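Sensory box/GGDEF domain protein (Colwellia psychrerythraea, PDB 3LYX) is probably a signalling protein in which this amino-terminal PAS sensor domain regulates a GGDEF domain of the kind that makes cyclic di-GMP. Local coordinates at residues I20-T23 and I29-W32; V99-Y102 and M108-A111. All coordinates share one frame; numbering follows the deposited sequence.

Contact 1: I20-T23 and I29-W32; sequences IVVT and IIDW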
# COMPACT_ATOMS: atom_id res chain seq x y z
N ILE B 20 2.24 -6.20 2.47
CA ILE B 20 2.74 -6.68 1.18
C ILE B 20 3.73 -7.81 1.42
O ILE B 20 4.64 -7.69 2.23
CB ILE B 20 3.48 -5.56 0.41
CG1 ILE B 20 2.59 -4.33 0.24
CG2 ILE B 20 3.92 -6.08 -0.96
CD1 ILE B 20 1.31 -4.60 -0.51
N VAL B 21 3.54 -8.93 0.71
CA VAL B 21 4.45 -10.06 0.82
C VAL B 21 4.79 -10.51 -0.59
O VAL B 21 3.92 -10.99 -1.32
CB VAL B 21 3.82 -11.24 1.59
CG1 VAL B 21 4.83 -12.39 1.71
CG2 VAL B 21 3.37 -10.79 2.96
N VAL B 22 6.05 -10.32 -0.96
CA VAL B 22 6.52 -10.70 -2.28
C VAL B 22 7.27 -12.04 -2.17
O VAL B 22 8.14 -12.18 -1.32
CB VAL B 22 7.47 -9.63 -2.83
CG1 VAL B 22 7.86 -9.96 -4.26
CG2 VAL B 22 6.80 -8.26 -2.75
N THR B 23 6.93 -13.00 -3.03
CA THR B 23 7.57 -14.32 -3.01
C THR B 23 8.17 -14.73 -4.34
O THR B 23 7.87 -14.14 -5.38
CB THR B 23 6.55 -15.43 -2.63
OG1 THR B 23 5.45 -15.39 -3.54
CG2 THR B 23 6.04 -15.24 -1.20
N ILE B 29 9.64 -15.98 0.79
CA ILE B 29 9.54 -14.53 0.90
C ILE B 29 10.81 -13.82 0.46
O ILE B 29 11.90 -14.13 0.92
CB ILE B 29 9.17 -14.12 2.34
CG1 ILE B 29 7.88 -14.84 2.74
CG2 ILE B 29 9.02 -12.60 2.45
CD1 ILE B 29 7.39 -14.55 4.14
N ILE B 30 10.65 -12.87 -0.46
CA ILE B 30 11.79 -12.13 -0.96
C ILE B 30 11.71 -10.65 -0.55
O ILE B 30 12.72 -9.96 -0.54
CB ILE B 30 11.93 -12.27 -2.49
CG1 ILE B 30 10.59 -11.98 -3.17
CG2 ILE B 30 12.42 -13.68 -2.83
CD1 ILE B 30 10.67 -12.02 -4.69
N ASP B 31 10.51 -10.18 -0.22
CA ASP B 31 10.32 -8.80 0.24
C ASP B 31 9.14 -8.80 1.21
O ASP B 31 8.21 -9.60 1.09
CB ASP B 31 10.10 -7.82 -0.91
CG ASP B 31 10.81 -6.46 -0.67
OD1 ASP B 31 11.01 -5.70 -1.63
OD2 ASP B 31 11.17 -6.16 0.49
N TRP B 32 9.21 -7.90 2.18
CA TRP B 32 8.23 -7.83 3.27
C TRP B 32 8.23 -6.37 3.75
O TRP B 32 9.30 -5.83 4.02
CB TRP B 32 8.76 -8.79 4.35
CG TRP B 32 8.02 -8.94 5.64
CD1 TRP B 32 8.22 -8.23 6.79
CD2 TRP B 32 7.04 -9.93 5.95
NE1 TRP B 32 7.44 -8.72 7.80
CE2 TRP B 32 6.69 -9.76 7.31
CE3 TRP B 32 6.41 -10.94 5.21
CZ2 TRP B 32 5.76 -10.57 7.95
CZ3 TRP B 32 5.48 -11.75 5.84
CH2 TRP B 32 5.16 -11.56 7.20

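Contact 2: V99-Y102 and M108-A111; sequences VPIY and MVGA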
# COMPACT_ATOMS: atom_id res chain seq x y z
N VAL B 99 -1.09 -11.91 -7.19
CA VAL B 99 -0.91 -11.78 -8.63
C VAL B 99 0.54 -12.11 -8.94
O VAL B 99 1.42 -11.94 -8.09
CB VAL B 99 -1.25 -10.35 -9.16
CG1 VAL B 99 -2.70 -10.02 -8.81
CG2 VAL B 99 -0.30 -9.31 -8.59
N PRO B 100 0.82 -12.60 -10.16
CA PRO B 100 2.19 -12.95 -10.53
C PRO B 100 3.06 -11.74 -10.80
O PRO B 100 2.58 -10.70 -11.26
CB PRO B 100 1.99 -13.80 -11.78
CG PRO B 100 0.82 -13.16 -12.42
CD PRO B 100 -0.12 -12.88 -11.26
N ILE B 101 4.35 -11.84 -10.47
CA ILE B 101 5.26 -10.75 -10.77
C ILE B 101 6.11 -11.28 -11.90
O ILE B 101 6.29 -12.48 -12.03
CB ILE B 101 6.14 -10.34 -9.57
CG1 ILE B 101 6.96 -11.52 -9.08
CG2 ILE B 101 5.26 -9.76 -8.47
CD1 ILE B 101 8.09 -11.11 -8.16
N TYR B 102 6.62 -10.37 -12.72
CA TYR B 102 7.42 -10.76 -13.87
C TYR B 102 8.81 -10.14 -13.90
O TYR B 102 9.02 -9.03 -13.41
CB TYR B 102 6.67 -10.37 -15.15
CG TYR B 102 5.41 -11.17 -15.33
CD1 TYR B 102 5.38 -12.25 -16.21
CD2 TYR B 102 4.26 -10.88 -14.59
CE1 TYR B 102 4.24 -13.03 -16.34
CE2 TYR B 102 3.11 -11.66 -14.71
CZ TYR B 102 3.11 -12.74 -15.59
OH TYR B 102 1.99 -13.51 -15.71
N MET B 108 7.23 -15.13 -15.61
CA MET B 108 6.87 -15.04 -14.20
C MET B 108 8.08 -15.41 -13.32
O MET B 108 8.73 -16.43 -13.55
CB MET B 108 5.69 -15.97 -13.92
CG MET B 108 5.15 -15.93 -12.49
SD MET B 108 3.69 -16.99 -12.26
CE MET B 108 4.48 -18.46 -11.64
N VAL B 109 8.37 -14.59 -12.31
CA VAL B 109 9.49 -14.86 -11.40
C VAL B 109 9.02 -14.98 -9.95
O VAL B 109 9.83 -15.07 -9.02
CB VAL B 109 10.57 -13.75 -11.48
CG1 VAL B 109 11.21 -13.75 -12.86
CG2 VAL B 109 9.94 -12.38 -11.17
N GLY B 110 7.71 -14.98 -9.76
CA GLY B 110 7.19 -15.10 -8.41
C GLY B 110 5.81 -14.49 -8.30
O GLY B 110 5.08 -14.41 -9.28
N ALA B 111 5.48 -14.06 -7.09
CA ALA B 111 4.17 -13.48 -6.83
C ALA B 111 4.20 -12.29 -5.88
O ALA B 111 5.15 -12.10 -5.10
CB ALA B 111 3.23 -14.55 -6.29

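Contact 1: I20-T23 and I29-W32
Val-22 pairs with Asp-31 across strands 20-23 and 29-32, which run antiparallel at 155°, and its carbonyl takes two backbone donors, Ile-30 N at 2.7 Å from Val-22 O and Asp-31 N at 3.3 Å from the same oxygen. Two residues thus face one, the definition of a classic beta bulge. The Val-22 N bond to Asp-31 O completes the pairing, its donor lying above the carbonyl plane. On the face of Val-21, Thr-23, Ile-29 and Trp-32, the Val-21 side chain lies beside the indole and points the same way, its CG2 3.7 Å from Trp-32 CZ3, while its CG1 meets Ile-29 CG1 at 4.0 Å. Trp-32 CG stands anti to the backbone N (chi1 178°), which carries the six-membered ring alongside Val-21, and the indole NE1 is bonded to Tyr-42 O. At the bulge, with CG1 between the backbone N and the carbonyl carbon (chi1 50°), Ile-30 leans across Val-22, its CD1 3.5 Å from Val-22 CG1. Val-22 CB and Asp-31 CB lie side by side on the other face, but the carboxylate leads away to a salt bridge with Arg-9 of the second subunit. Backbone hydrogen bonds and apolar packing thus join the hairpin, while its one buried acid pairs with a charge on the second subunit.

Contact 2: V99-Y102 and M108-A111
Ile-101 N donates to Gly-110 O at 2.9 Å in a nearly straight bond (170° at the hydrogen), although the donor sits well above the carbonyl plane. Its companion runs the other way, from Val-109 N to Ile-101 O at 3.0 Å, and the two together tie strand 99-102 to strand 108-111. Ile-101 carries much of the packing. With CG1 set between its own backbone N and carbonyl carbon (chi1 58°), the chain lies over the opposing backbone, CG1 3.3 Å from Gly-110 C, and crosses Val-109 at about a right angle, CG1 to CG2 3.7 Å. A side chain on Gly-110 would crowd Ile-101 CD1 and, at these backbone angles, the carbonyl O of Val-109. An alanine at Ile-101 is likely to leave Val-109 CG2 without the CG1 and CD1 it packs on and to open a gap over the Gly-110 peptide. Toward the turn, the Tyr-102 ring approaches the Met-108 backbone obliquely, CD1 3.5 Å from Met-108 N. The Met-108 chain runs out extended (CG anti to the backbone N, chi1 -177°), which sets SD 3.6 Å from Pro-100 CB; the bend comes only beyond, at CE. Ile-101 also reaches Gln-8 of the second subunit. This is the loop end of an antiparallel beta hairpin, the one formed by the last two strands of the PAS fold.

How the contacts relate
Contacts 1 and 2 come in series along the chain, the first hairpin closing before the second opens, and their centres lie 11 Å apart. Both belong to the five-stranded antiparallel sheet of the PAS domain, whose strand order is 2-1-5-4-3. Strand 19-24 lies next to strand 108-117, so the chain's early hairpin and its late one become neighbours, with helices 34-40, 44-47 and 61-75 inserted between them in sequence. A probable hydrogen bond from Thr-23 N to Ala-111 O, 2.9 Å long, stitches the seam, and Val-22 CG1 packs near Ile-101 CD1. Both hairpins also touch the second subunit, consistent with the sheet taking part in the subunit interface.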